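Local coordinates for protein BT_4661 (Bacteroides thetaiotaomicron, PDB 4AK1) that probably binds heparin and heparan sulfate at the cell surface, as a SusE-like polysaccharide-binding protein of the heparin utilisation locus, at residues I15-M20 with V30-T35; F337-V342 with A414-T419; T421-Y426 with T523-K528; N486-T491 with T502-G507; W612-A617 with K637-I642. All coordinates share one frame; numbering follows the deposited sequence.

Interaction 1. Residues I15-M20 with V30-T35; sequences IYYTGM and VISSPT
Thr18 O gathers several partners at once: the backbone N of Ser33 donates to it at 2.9 Å, a water donates as well, and Ser32 OG sits 3.0 Å from Thr18 O, although that hydroxyl has another acceptor within reach. The same water is held by Ser33 OG. A second water ties the exposed face together, lying between Thr18 OG1, Ser33 O and Thr35 OG1. Reciprocal backbone bonds join Thr18 to Ser33 and Tyr16 to Thr35, and Met20 N adds a further one to Ile31 O at 2.8 Å.

The side chains sort onto two faces. On one, the Tyr16 ring stands beside Thr35, whose CB lies over it, 4.1 Å from the centroid of the Tyr16 ring; CG of Tyr16 sits between its backbone N and carbonyl carbon (chi1 67°), which turns the ring to its neighbour. On the other, Tyr17 and Pro34 run alongside each other. Pro34 CB lies over the Tyr17 ring, 4.0 Å from its centroid, while Ser32 OG meets the ring's edge at CD2. Tyr17 OH continues to Gly68 O, and the ring also packs on Val102 and Phe44. A serine at Tyr17 would probably strip Pro34 of its aromatic cover and leave Gly68 O without this donor.

Gly19 suits this place: a CB would run into Ile31 O, and its backbone angles by themselves call for glycine. Ile31 and Ser32, opposite the single residue Ile70, form a classic beta bulge. Strands 14-23 and 32-37 together make an antiparallel beta hairpin.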
# COMPACT_ATOMS: atom_id res chain seq x y z
N ILE A 15 -13.09 -19.76 21.63
CA ILE A 15 -14.47 -20.01 22.07
C ILE A 15 -15.30 -20.65 20.97
O ILE A 15 -15.13 -20.33 19.79
CB ILE A 15 -15.16 -18.70 22.58
CG1 ILE A 15 -16.48 -19.00 23.32
CG2 ILE A 15 -15.36 -17.70 21.44
CD1 ILE A 15 -16.97 -17.87 24.21
N TYR A 16 -16.20 -21.55 21.37
CA TYR A 16 -17.24 -22.07 20.49
C TYR A 16 -18.47 -22.42 21.32
O TYR A 16 -18.39 -22.51 22.56
CB TYR A 16 -16.75 -23.27 19.67
CG TYR A 16 -16.43 -24.53 20.47
CD1 TYR A 16 -15.15 -24.75 20.98
CD2 TYR A 16 -17.41 -25.51 20.68
CE1 TYR A 16 -14.85 -25.90 21.69
CE2 TYR A 16 -17.12 -26.67 21.40
CZ TYR A 16 -15.83 -26.85 21.90
OH TYR A 16 -15.52 -27.99 22.61
N TYR A 17 -19.59 -22.63 20.63
CA TYR A 17 -20.87 -22.90 21.27
C TYR A 17 -21.37 -24.30 20.96
O TYR A 17 -21.17 -24.80 19.85
CB TYR A 17 -21.92 -21.87 20.81
CG TYR A 17 -21.90 -20.61 21.65
CD1 TYR A 17 -20.85 -19.70 21.55
CD2 TYR A 17 -22.93 -20.35 22.55
CE1 TYR A 17 -20.82 -18.55 22.33
CE2 TYR A 17 -22.91 -19.20 23.33
CZ TYR A 17 -21.85 -18.31 23.22
OH TYR A 17 -21.83 -17.17 24.00
N THR A 18 -22.00 -24.93 21.95
CA THR A 18 -22.75 -26.18 21.73
C THR A 18 -24.17 -26.01 22.29
O THR A 18 -24.42 -25.10 23.08
CB THR A 18 -22.09 -27.38 22.42
OG1 THR A 18 -22.19 -27.22 23.84
CG2 THR A 18 -20.60 -27.51 22.04
N GLY A 19 -25.09 -26.87 21.86
CA GLY A 19 -26.47 -26.79 22.33
C GLY A 19 -27.49 -27.29 21.32
O GLY A 19 -27.16 -28.07 20.42
N MET A 20 -28.73 -26.83 21.48
CA MET A 20 -29.87 -27.32 20.70
C MET A 20 -29.98 -26.60 19.37
O MET A 20 -30.08 -25.38 19.34
CB MET A 20 -31.17 -27.01 21.46
CG MET A 20 -31.62 -28.01 22.50
SD MET A 20 -33.43 -27.96 22.48
CE MET A 20 -33.78 -29.24 21.29
N VAL A 30 -31.98 -23.07 28.30
CA VAL A 30 -30.77 -22.59 27.63
C VAL A 30 -30.68 -23.30 26.29
O VAL A 30 -30.81 -24.53 26.22
CB VAL A 30 -29.51 -22.91 28.46
CG1 VAL A 30 -28.25 -22.61 27.66
CG2 VAL A 30 -29.52 -22.12 29.77
N ILE A 31 -30.51 -22.51 25.23
CA ILE A 31 -30.45 -23.03 23.87
C ILE A 31 -29.01 -23.40 23.50
O ILE A 31 -28.77 -24.40 22.84
CB ILE A 31 -31.02 -22.01 22.86
CG1 ILE A 31 -32.50 -21.73 23.16
CG2 ILE A 31 -30.83 -22.49 21.43
CD1 ILE A 31 -33.03 -20.41 22.60
N SER A 32 -28.05 -22.58 23.91
CA SER A 32 -26.66 -22.76 23.50
C SER A 32 -25.73 -22.13 24.53
O SER A 32 -26.05 -21.05 25.05
CB SER A 32 -26.42 -22.14 22.11
OG SER A 32 -25.20 -22.61 21.53
N SER A 33 -24.62 -22.81 24.82
CA SER A 33 -23.65 -22.41 25.84
C SER A 33 -22.22 -22.47 25.29
O SER A 33 -21.92 -23.32 24.45
CB SER A 33 -23.73 -23.35 27.05
OG SER A 33 -25.07 -23.62 27.40
N PRO A 34 -21.35 -21.55 25.75
CA PRO A 34 -19.95 -21.51 25.31
C PRO A 34 -18.99 -22.47 26.02
O PRO A 34 -19.15 -22.76 27.21
CB PRO A 34 -19.55 -20.06 25.61
CG PRO A 34 -20.37 -19.70 26.80
CD PRO A 34 -21.70 -20.36 26.55
N THR A 35 -18.00 -22.94 25.27
CA THR A 35 -16.83 -23.63 25.78
C THR A 35 -15.66 -22.76 25.34
O THR A 35 -15.56 -22.41 24.16
CB THR A 35 -16.67 -25.03 25.16
OG1 THR A 35 -17.79 -25.85 25.54
CG2 THR A 35 -15.38 -25.72 25.64
O HOH W 1 -26.15 -25.36 25.72
O HOH W 2 -20.30 -25.27 24.73

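Interaction 2. Residues F337-V342 with A414-T419; sequences FGYADV and ATFTLT. With NA (sodium ion), chain B.
A parallel edge pairing, strand 342-345 beside strand 410-421 in a four-stranded mixed sheet, begins here next to a sodium ion. Val342 N donates to Thr417 O at 2.9 Å, and Thr419 N returns a bond to Val342 O at 2.8 Å. Just before the strand starts, a side chain takes over: Asp341 OD1 accepts from Thr417 N at 2.9 Å, the N-H arriving from above the carboxylate plane. CG of Asp341 lies anti to its own carbonyl carbon (chi1 -76°), which carries the carboxylate across to Thr417.

The apolar side is lined with rings. Ala414 CB sits over one face of Phe337, 4.0 Å from that ring's centroid, and approaches the edge of Tyr339. The Tyr339 and Phe416 rings meet at a slant, planes 49° apart, with Tyr339 CB 3.6 Å from Phe416 CD1. Further along, Val342 CG1 and Leu418 CD1 touch side by side. Tyr339 OH is bonded to Gly384 O. Ala340 O is buried without a partner.

Sodium is bound by Tyr339 O at 2.2 Å and by waters, one of which also donates to Thr415 O, while another lies within reach of both Thr415 O and Asp341 OD1. Asp341 OD2 bonds Thr415 OG1 of the second subunit. One carboxylate thus serves strand pairing and the subunit interface, and perhaps the cation's water shell; the nearby positive ion would be expected to favour its charged form.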
# COMPACT_ATOMS: atom_id res chain seq x y z
N PHE A 337 -2.22 -2.87 50.45
CA PHE A 337 -1.33 -3.56 49.52
C PHE A 337 -0.95 -2.61 48.39
O PHE A 337 -1.81 -2.18 47.64
CB PHE A 337 -1.96 -4.86 48.98
CG PHE A 337 -1.11 -5.58 47.95
CD1 PHE A 337 0.27 -5.76 48.16
CD2 PHE A 337 -1.68 -6.11 46.80
CE1 PHE A 337 1.05 -6.42 47.21
CE2 PHE A 337 -0.91 -6.79 45.87
CZ PHE A 337 0.46 -6.93 46.06
N GLY A 338 0.33 -2.28 48.30
CA GLY A 338 0.83 -1.37 47.26
C GLY A 338 2.34 -1.26 47.17
O GLY A 338 3.07 -1.73 48.06
N TYR A 339 2.80 -0.66 46.07
CA TYR A 339 4.23 -0.42 45.84
C TYR A 339 4.39 1.02 45.42
O TYR A 339 3.50 1.58 44.76
CB TYR A 339 4.79 -1.30 44.71
CG TYR A 339 4.59 -2.80 44.88
CD1 TYR A 339 3.39 -3.40 44.50
CD2 TYR A 339 5.59 -3.61 45.43
CE1 TYR A 339 3.19 -4.76 44.66
CE2 TYR A 339 5.41 -4.98 45.60
CZ TYR A 339 4.19 -5.55 45.20
OH TYR A 339 3.95 -6.90 45.34
N ALA A 340 5.51 1.63 45.76
CA ALA A 340 5.84 2.96 45.26
C ALA A 340 6.26 2.86 43.79
O ALA A 340 6.81 1.84 43.36
CB ALA A 340 6.98 3.56 46.09
N ASP A 341 6.04 3.93 43.02
CA ASP A 341 6.63 4.01 41.69
C ASP A 341 8.17 4.02 41.80
O ASP A 341 8.71 4.49 42.80
CB ASP A 341 6.14 5.25 40.95
CG ASP A 341 4.71 5.09 40.43
OD1 ASP A 341 4.07 4.03 40.65
OD2 ASP A 341 4.21 6.04 39.80
N VAL A 342 8.85 3.49 40.78
CA VAL A 342 10.31 3.26 40.82
C VAL A 342 10.99 3.87 39.60
O VAL A 342 10.53 3.70 38.46
CB VAL A 342 10.64 1.75 40.89
CG1 VAL A 342 12.15 1.48 40.76
CG2 VAL A 342 10.14 1.17 42.19
N ALA A 414 -2.44 -4.57 42.89
CA ALA A 414 -1.73 -3.30 43.06
C ALA A 414 -0.97 -3.00 41.78
O ALA A 414 -0.51 -3.92 41.08
CB ALA A 414 -0.75 -3.38 44.22
N THR A 415 -0.80 -1.71 41.48
CA THR A 415 -0.10 -1.29 40.26
C THR A 415 1.00 -0.30 40.63
O THR A 415 0.80 0.54 41.49
CB THR A 415 -1.10 -0.62 39.27
OG1 THR A 415 -2.20 -1.50 39.05
CG2 THR A 415 -0.44 -0.30 37.92
N PHE A 416 2.15 -0.41 39.97
CA PHE A 416 3.15 0.66 40.03
C PHE A 416 3.76 0.90 38.68
O PHE A 416 3.65 0.05 37.76
CB PHE A 416 4.25 0.41 41.10
CG PHE A 416 5.15 -0.77 40.81
CD1 PHE A 416 4.79 -2.06 41.22
CD2 PHE A 416 6.37 -0.61 40.15
CE1 PHE A 416 5.61 -3.15 40.97
CE2 PHE A 416 7.21 -1.70 39.89
CZ PHE A 416 6.83 -2.98 40.30
N THR A 417 4.42 2.04 38.56
CA THR A 417 5.15 2.40 37.36
C THR A 417 6.66 2.24 37.59
O THR A 417 7.20 2.74 38.58
CB THR A 417 4.80 3.83 36.93
OG1 THR A 417 3.40 3.88 36.61
CG2 THR A 417 5.61 4.29 35.70
N LEU A 418 7.32 1.52 36.67
CA LEU A 418 8.78 1.32 36.69
C LEU A 418 9.39 2.07 35.50
O LEU A 418 9.03 1.79 34.35
CB LEU A 418 9.10 -0.19 36.60
CG LEU A 418 10.57 -0.54 36.31
CD1 LEU A 418 11.43 -0.16 37.51
CD2 LEU A 418 10.72 -2.01 35.95
N THR A 419 10.29 3.00 35.76
CA THR A 419 10.89 3.80 34.69
C THR A 419 12.39 3.57 34.70
O THR A 419 13.03 3.80 35.74
CB THR A 419 10.55 5.31 34.85
OG1 THR A 419 9.13 5.46 34.92
CG2 THR A 419 11.07 6.13 33.68
NA NA B . 1.51 2.51 44.83
O HOH W 3 0.62 0.34 44.34
O HOH W 4 2.04 3.12 42.56
O HOH W 5 8.21 5.38 37.49
O HOH W 6 -0.92 3.36 44.21
O HOH W 7 1.84 4.22 45.36

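Interaction 3. Residues T421-Y426 with T523-K528; sequences TANPNY and TAVSVK
Asn425 reaches over the start of strand 525-535, and its atoms can be followed outward. CB lies 3.6 Å from Thr523 O and also touches Val525 CG2. CG stays above that same carbonyl oxygen, and ND2 closes the path with a hydrogen bond to Thr523 O at 3.0 Å. The oxygen lies in the Asn425 amide plane, yet the N-H comes down steeply on the carbonyl, 71° out of the carbonyl plane. Behind the side chain, Asn425 O rests 3.5 Å from Val525 CB.

Thr523 O has a second grip. Asn423 ND2 donates to Thr523 O at 2.9 Å from the other face of the carbonyl, much nearer its plane, so two amides clasp one oxygen between them. With CG anti to its backbone N (chi1 -175°), Asn423 extends toward Thr523, and the flank of its amide slides past Val525, ND2 lying 3.5 Å from CG2. The remaining amide atom is used at home: Asn423 OD1 accepts from Asn425 N at 2.8 Å, which fixes the rotation of the amide and points its N-H outward.

Outside the pair, Lys469 NZ bonds Asn423 O, and Gln346 OE1 takes Asn423 N. The arrangement is an Asx turn superposed on a type I beta turn, Asn423 to Tyr426, placed where the chain passes from the sheet of strand 410-421 to that of strand 525-535.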
# COMPACT_ATOMS: atom_id res chain seq x y z
N THR A 421 15.98 4.60 32.93
CA THR A 421 16.65 5.57 32.07
C THR A 421 18.12 5.16 31.88
O THR A 421 18.58 4.18 32.46
CB THR A 421 16.58 7.00 32.64
OG1 THR A 421 17.20 7.03 33.93
CG2 THR A 421 15.12 7.51 32.74
N ALA A 422 18.83 5.91 31.03
CA ALA A 422 20.19 5.53 30.62
C ALA A 422 21.16 5.52 31.82
O ALA A 422 21.13 6.43 32.64
CB ALA A 422 20.69 6.47 29.54
N ASN A 423 21.97 4.47 31.92
CA ASN A 423 23.09 4.43 32.87
C ASN A 423 24.30 4.99 32.14
O ASN A 423 24.63 4.48 31.08
CB ASN A 423 23.34 2.98 33.33
CG ASN A 423 24.40 2.85 34.41
OD1 ASN A 423 25.31 3.67 34.52
ND2 ASN A 423 24.29 1.81 35.22
N PRO A 424 24.96 6.04 32.68
CA PRO A 424 26.14 6.63 32.05
C PRO A 424 27.33 5.66 31.94
O PRO A 424 28.29 5.96 31.23
CB PRO A 424 26.49 7.81 32.97
CG PRO A 424 25.86 7.47 34.29
CD PRO A 424 24.61 6.72 33.94
N ASN A 425 27.23 4.52 32.62
CA ASN A 425 28.28 3.48 32.58
C ASN A 425 27.91 2.32 31.67
O ASN A 425 28.69 1.39 31.48
CB ASN A 425 28.52 2.94 34.00
CG ASN A 425 29.04 4.00 34.94
OD1 ASN A 425 29.92 4.78 34.55
ND2 ASN A 425 28.51 4.04 36.16
N TYR A 426 26.70 2.35 31.12
CA TYR A 426 26.22 1.24 30.29
C TYR A 426 27.09 0.98 29.05
O TYR A 426 27.37 1.90 28.27
CB TYR A 426 24.74 1.42 29.90
CG TYR A 426 24.21 0.22 29.15
CD1 TYR A 426 23.89 -0.97 29.82
CD2 TYR A 426 24.06 0.25 27.75
CE1 TYR A 426 23.43 -2.09 29.11
CE2 TYR A 426 23.59 -0.85 27.04
CZ TYR A 426 23.28 -2.01 27.73
OH TYR A 426 22.83 -3.10 27.03
N THR A 523 25.98 2.05 40.47
CA THR A 523 25.69 2.18 39.03
C THR A 523 26.77 1.62 38.11
O THR A 523 26.66 1.74 36.89
CB THR A 523 25.40 3.63 38.62
OG1 THR A 523 26.59 4.41 38.78
CG2 THR A 523 24.25 4.24 39.47
N ALA A 524 27.81 0.99 38.68
CA ALA A 524 28.86 0.35 37.88
C ALA A 524 28.28 -0.75 37.00
O ALA A 524 27.34 -1.43 37.38
CB ALA A 524 29.97 -0.21 38.76
N VAL A 525 28.86 -0.91 35.81
CA VAL A 525 28.43 -1.92 34.85
C VAL A 525 29.66 -2.75 34.49
O VAL A 525 30.73 -2.18 34.23
CB VAL A 525 27.81 -1.26 33.59
CG1 VAL A 525 27.54 -2.29 32.48
CG2 VAL A 525 26.51 -0.53 33.98
N SER A 526 29.49 -4.07 34.48
CA SER A 526 30.56 -5.01 34.15
C SER A 526 30.16 -5.89 32.97
O SER A 526 28.99 -6.26 32.82
CB SER A 526 30.87 -5.89 35.34
OG SER A 526 31.32 -5.10 36.43
N VAL A 527 31.15 -6.24 32.14
CA VAL A 527 30.97 -7.11 30.97
C VAL A 527 32.05 -8.19 31.11
O VAL A 527 33.22 -7.87 31.38
CB VAL A 527 31.18 -6.31 29.66
CG1 VAL A 527 31.34 -7.24 28.46
CG2 VAL A 527 30.04 -5.33 29.41
N LYS A 528 31.65 -9.45 30.95
CA LYS A 528 32.57 -10.57 31.14
C LYS A 528 32.65 -11.39 29.85
O LYS A 528 31.62 -11.74 29.27
CB LYS A 528 32.10 -11.44 32.33
CG LYS A 528 33.06 -12.55 32.73
CD LYS A 528 32.60 -13.33 33.98
CE LYS A 528 31.12 -13.73 33.92
NZ LYS A 528 30.77 -14.88 34.84

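Interaction 4. Residues N486-T491 with T502-G507; sequences NNTKAT and TGLKQG
Thr502, Asn487 and Thr488 carry most of this contact. Thr502 supplies the backbone frame: Lys489 N donates to Thr502 O at 2.9 Å in an almost straight bond (173°), and Thr502 N returns one to Lys489 O at 3.0 Å. Its hydroxyl oxygen rests against the Lys489 side chain, with Thr502 OG1 3.5 Å from Lys489 CB.

Asn487 works through both ends of its amide. OD1 accepts from Thr488 OG1 at 2.9 Å, nearly in line with the C=O bond, and also takes a proton from a water at 2.7 Å from OD1; that water in turn accepts from Lys505 N. ND2 crosses the aliphatic part of Lys505 at a slant, 3.9 Å from CG and equally far from CE. CG of Asn487 sits between the backbone N and the carbonyl carbon (chi1 54°), a placing that brings the amide round to Thr488 and Lys505. An alanine at Asn487 would probably leave the Thr488 hydroxyl without its acceptor and break the water bridge to Lys505 N.

Thr488 lies between polar and apolar neighbours: OG1 accepts from Asn484 N, while CG2 packs 4.0 Å from Leu504 CB. Gly503 takes a positive phi of 81°, which favours glycine; a CB there would strike Asn487 O, which instead receives a CA-H...O contact.

The pairing closes the end of the two-stranded sheet 489-492 with 499-502, Thr488 leaning on Leu481 of strand 476-483 and Leu504 on Phe533 and Phe535 of strand 525-535.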
# COMPACT_ATOMS: atom_id res chain seq x y z
N ASN A 486 44.98 -26.83 36.85
CA ASN A 486 46.00 -27.65 37.52
C ASN A 486 47.44 -27.14 37.37
O ASN A 486 48.35 -27.64 38.05
CB ASN A 486 45.93 -29.12 37.07
CG ASN A 486 44.54 -29.72 37.22
OD1 ASN A 486 43.97 -30.23 36.25
ND2 ASN A 486 43.96 -29.63 38.42
N ASN A 487 47.66 -26.18 36.46
CA ASN A 487 49.04 -25.72 36.19
C ASN A 487 49.18 -24.29 35.64
O ASN A 487 50.29 -23.76 35.59
CB ASN A 487 49.78 -26.72 35.28
CG ASN A 487 49.03 -27.02 33.98
OD1 ASN A 487 48.42 -26.15 33.38
ND2 ASN A 487 49.13 -28.27 33.52
N THR A 488 48.07 -23.70 35.24
CA THR A 488 48.08 -22.41 34.56
C THR A 488 47.64 -21.33 35.52
O THR A 488 46.76 -21.56 36.35
CB THR A 488 47.16 -22.40 33.31
OG1 THR A 488 47.44 -23.55 32.51
CG2 THR A 488 47.39 -21.15 32.47
N LYS A 489 48.28 -20.16 35.42
CA LYS A 489 47.91 -19.00 36.22
C LYS A 489 47.70 -17.81 35.29
O LYS A 489 48.29 -17.75 34.21
CB LYS A 489 48.98 -18.71 37.27
CG LYS A 489 49.22 -19.89 38.22
CD LYS A 489 50.48 -19.70 39.06
CE LYS A 489 50.80 -20.94 39.89
NZ LYS A 489 50.87 -22.24 39.15
N ALA A 490 46.84 -16.88 35.71
CA ALA A 490 46.61 -15.66 34.94
C ALA A 490 46.59 -14.44 35.87
O ALA A 490 45.99 -14.47 36.95
CB ALA A 490 45.29 -15.75 34.18
N THR A 491 47.26 -13.37 35.44
CA THR A 491 47.09 -12.07 36.07
C THR A 491 46.74 -10.99 35.04
O THR A 491 46.93 -11.17 33.84
CB THR A 491 48.32 -11.65 36.89
OG1 THR A 491 49.48 -11.61 36.05
CG2 THR A 491 48.56 -12.62 38.07
N THR A 502 51.02 -17.59 32.91
CA THR A 502 52.18 -18.43 33.22
C THR A 502 51.73 -19.88 33.41
O THR A 502 50.56 -20.13 33.66
CB THR A 502 52.92 -17.99 34.50
OG1 THR A 502 52.03 -18.07 35.62
CG2 THR A 502 53.46 -16.56 34.38
N GLY A 503 52.67 -20.82 33.31
CA GLY A 503 52.33 -22.22 33.58
C GLY A 503 51.67 -23.04 32.49
O GLY A 503 51.75 -24.28 32.52
N LEU A 504 51.01 -22.39 31.52
CA LEU A 504 50.42 -23.12 30.38
C LEU A 504 51.49 -23.95 29.66
O LEU A 504 52.56 -23.43 29.33
CB LEU A 504 49.77 -22.14 29.37
CG LEU A 504 49.15 -22.67 28.07
CD1 LEU A 504 47.95 -23.57 28.37
CD2 LEU A 504 48.69 -21.51 27.18
N LYS A 505 51.20 -25.23 29.42
CA LYS A 505 52.20 -26.16 28.86
C LYS A 505 52.18 -26.13 27.35
O LYS A 505 51.13 -26.00 26.74
CB LYS A 505 51.93 -27.61 29.30
CG LYS A 505 51.82 -27.83 30.79
CD LYS A 505 53.16 -28.06 31.40
CE LYS A 505 52.99 -28.61 32.81
NZ LYS A 505 54.34 -28.75 33.37
N GLN A 506 53.36 -26.28 26.76
CA GLN A 506 53.48 -26.45 25.32
C GLN A 506 52.51 -27.50 24.82
O GLN A 506 52.38 -28.56 25.44
CB GLN A 506 54.87 -26.98 24.95
CG GLN A 506 56.03 -26.14 25.40
CD GLN A 506 57.33 -26.71 24.86
OE1 GLN A 506 58.23 -27.04 25.62
NE2 GLN A 506 57.41 -26.86 23.55
N GLY A 507 51.89 -27.24 23.67
CA GLY A 507 50.98 -28.21 23.07
C GLY A 507 49.53 -28.09 23.55
O GLY A 507 48.69 -28.88 23.15
O HOH W 8 48.54 -26.34 30.65

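Interaction 5. Residues W612-A617 with K637-I642; sequences WNSYDA and KALGYI
Apolar contacts centre on Leu639, whose two methyl groups divide between neighbours on the helix. CD1 comes obliquely to the six-membered ring of Trp612, 3.9 Å from CZ3 and 4.0 Å from CE3. CD2 goes the other way, lying 4.3 Å from Tyr615 CB and in van der Waals contact with Ser614 OG, whose hydrogen bond goes to Met611 O, so the fork reaches Trp612 with one methyl and Ser614 and Tyr615 with the other. Its CG is anti to the carbonyl carbon (chi1 -56°), an orientation that points the fork at the helix. Trp612 is steadied further on by Phe584, which meets its ring, and by Ser622 O, which accepts from NE1.

The elements joined are the C-terminal end of helix 607-615, the one helix of a strand-rich chain, and the loop that leads into strand 640-642, an outer strand of a small antiparallel sheet with 649-651 and 560-561. Asp616 is the first residue to leave helical geometry, while its N still bonds Trp612 O at 3.1 Å.

A contact of carbonyl and ring edge is the second kind. Lys637 O lies in the plane of the Tyr615 ring, at its edge, 3.3 Å from CD1 and 3.6 Å from CE1, where the ring hydrogens present their slight positive charge. Separately, Ala638 CA approaches the ring obliquely, 4.0 Å from Tyr615 CE1.

Classical polar bonds are made to partners beyond the two segments: Tyr615 OH pairs with Asn631 OD1, and Lys637 NZ reaches Thr75 O and Asn77 OD1 of the third subunit.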
# COMPACT_ATOMS: atom_id res chain seq x y z
N TRP A 612 28.28 -37.54 28.44
CA TRP A 612 28.76 -38.91 28.20
C TRP A 612 27.64 -39.92 28.32
O TRP A 612 27.51 -40.81 27.46
CB TRP A 612 29.92 -39.26 29.12
CG TRP A 612 31.25 -39.22 28.40
CD1 TRP A 612 32.20 -40.24 28.31
CD2 TRP A 612 31.80 -38.12 27.59
NE1 TRP A 612 33.27 -39.84 27.54
CE2 TRP A 612 33.08 -38.59 27.07
CE3 TRP A 612 31.36 -36.84 27.26
CZ2 TRP A 612 33.89 -37.79 26.27
CZ3 TRP A 612 32.18 -36.05 26.44
CH2 TRP A 612 33.42 -36.51 25.97
N ASN A 613 26.82 -39.77 29.35
CA ASN A 613 25.71 -40.68 29.57
C ASN A 613 24.69 -40.56 28.45
O ASN A 613 24.08 -41.55 28.08
CB ASN A 613 25.07 -40.46 30.96
CG ASN A 613 23.82 -41.31 31.19
OD1 ASN A 613 23.90 -42.51 31.49
ND2 ASN A 613 22.66 -40.69 31.05
N SER A 614 24.52 -39.36 27.90
CA SER A 614 23.56 -39.17 26.81
C SER A 614 23.99 -39.95 25.56
O SER A 614 23.16 -40.36 24.75
CB SER A 614 23.32 -37.69 26.50
OG SER A 614 24.40 -37.13 25.77
N TYR A 615 25.30 -40.16 25.42
CA TYR A 615 25.81 -40.96 24.32
C TYR A 615 25.57 -42.44 24.61
O TYR A 615 24.99 -43.15 23.81
CB TYR A 615 27.29 -40.65 24.04
CG TYR A 615 27.96 -41.61 23.09
CD1 TYR A 615 27.93 -41.40 21.72
CD2 TYR A 615 28.64 -42.74 23.57
CE1 TYR A 615 28.55 -42.27 20.84
CE2 TYR A 615 29.26 -43.63 22.71
CZ TYR A 615 29.22 -43.39 21.34
OH TYR A 615 29.83 -44.27 20.48
N ASP A 616 26.01 -42.89 25.79
CA ASP A 616 25.84 -44.28 26.21
C ASP A 616 26.08 -44.34 27.71
O ASP A 616 27.04 -43.76 28.22
CB ASP A 616 26.83 -45.20 25.48
CG ASP A 616 26.47 -46.67 25.61
OD1 ASP A 616 26.53 -47.22 26.73
OD2 ASP A 616 26.10 -47.27 24.59
N ALA A 617 25.20 -45.05 28.41
CA ALA A 617 25.34 -45.24 29.86
C ALA A 617 26.66 -45.92 30.24
O ALA A 617 27.12 -45.81 31.37
CB ALA A 617 24.16 -46.03 30.41
N LYS A 637 25.89 -40.67 15.59
CA LYS A 637 25.70 -40.94 17.02
C LYS A 637 26.71 -40.24 17.92
O LYS A 637 26.43 -40.01 19.09
CB LYS A 637 25.69 -42.45 17.31
CG LYS A 637 24.59 -43.24 16.59
CD LYS A 637 23.22 -42.64 16.85
CE LYS A 637 22.12 -43.67 16.91
NZ LYS A 637 20.84 -43.03 17.35
N ALA A 638 27.89 -39.91 17.39
CA ALA A 638 28.91 -39.24 18.19
C ALA A 638 28.45 -37.84 18.63
O ALA A 638 27.64 -37.19 17.94
CB ALA A 638 30.22 -39.14 17.41
N LEU A 639 28.93 -37.40 19.79
CA LEU A 639 28.76 -36.00 20.20
C LEU A 639 29.57 -35.11 19.27
O LEU A 639 29.18 -33.98 18.97
CB LEU A 639 29.26 -35.80 21.63
CG LEU A 639 28.59 -36.72 22.67
CD1 LEU A 639 29.09 -36.38 24.06
CD2 LEU A 639 27.06 -36.63 22.59
N GLY A 640 30.69 -35.66 18.79
CA GLY A 640 31.59 -34.96 17.90
C GLY A 640 32.69 -35.91 17.48
O GLY A 640 32.83 -36.99 18.03
N TYR A 641 33.48 -35.52 16.50
CA TYR A 641 34.57 -36.38 16.04
C TYR A 641 35.42 -35.61 15.05
O TYR A 641 35.00 -34.58 14.51
CB TYR A 641 34.01 -37.67 15.39
CG TYR A 641 33.22 -37.39 14.12
CD1 TYR A 641 31.87 -37.08 14.18
CD2 TYR A 641 33.86 -37.37 12.88
CE1 TYR A 641 31.15 -36.79 13.01
CE2 TYR A 641 33.16 -37.08 11.71
CZ TYR A 641 31.81 -36.78 11.79
OH TYR A 641 31.13 -36.49 10.63
N ILE A 642 36.63 -36.11 14.81
CA ILE A 642 37.53 -35.53 13.85
C ILE A 642 37.51 -36.41 12.59
O ILE A 642 37.61 -37.63 12.70
CB ILE A 642 38.96 -35.45 14.43
CG1 ILE A 642 38.95 -34.58 15.72
CG2 ILE A 642 39.97 -34.96 13.39
CD1 ILE A 642 40.29 -34.49 16.43

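Along an elongated, strand-rich chain, interactions 1, 2, 3 and 5 come in series, with interaction 4 nested inside the loop closed by interaction 3. Interaction 1 belongs to the hairpin of the N-terminal sheet; about 41 Å away between centres, interaction 2 pairs the edge of a second sheet. Strand 410-421 then runs directly into interaction 3, about 24 Å on between centres, which links that sheet to the next, the one holding strand 525-535. Interaction 4 packs against the same strand. Interaction 5 comes last, about 29 Å from interaction 4 between centres, around the helix. Interactions 2 and 3 touch the second subunit and interaction 5 the third, so three of the five contacts lie next to subunit interfaces.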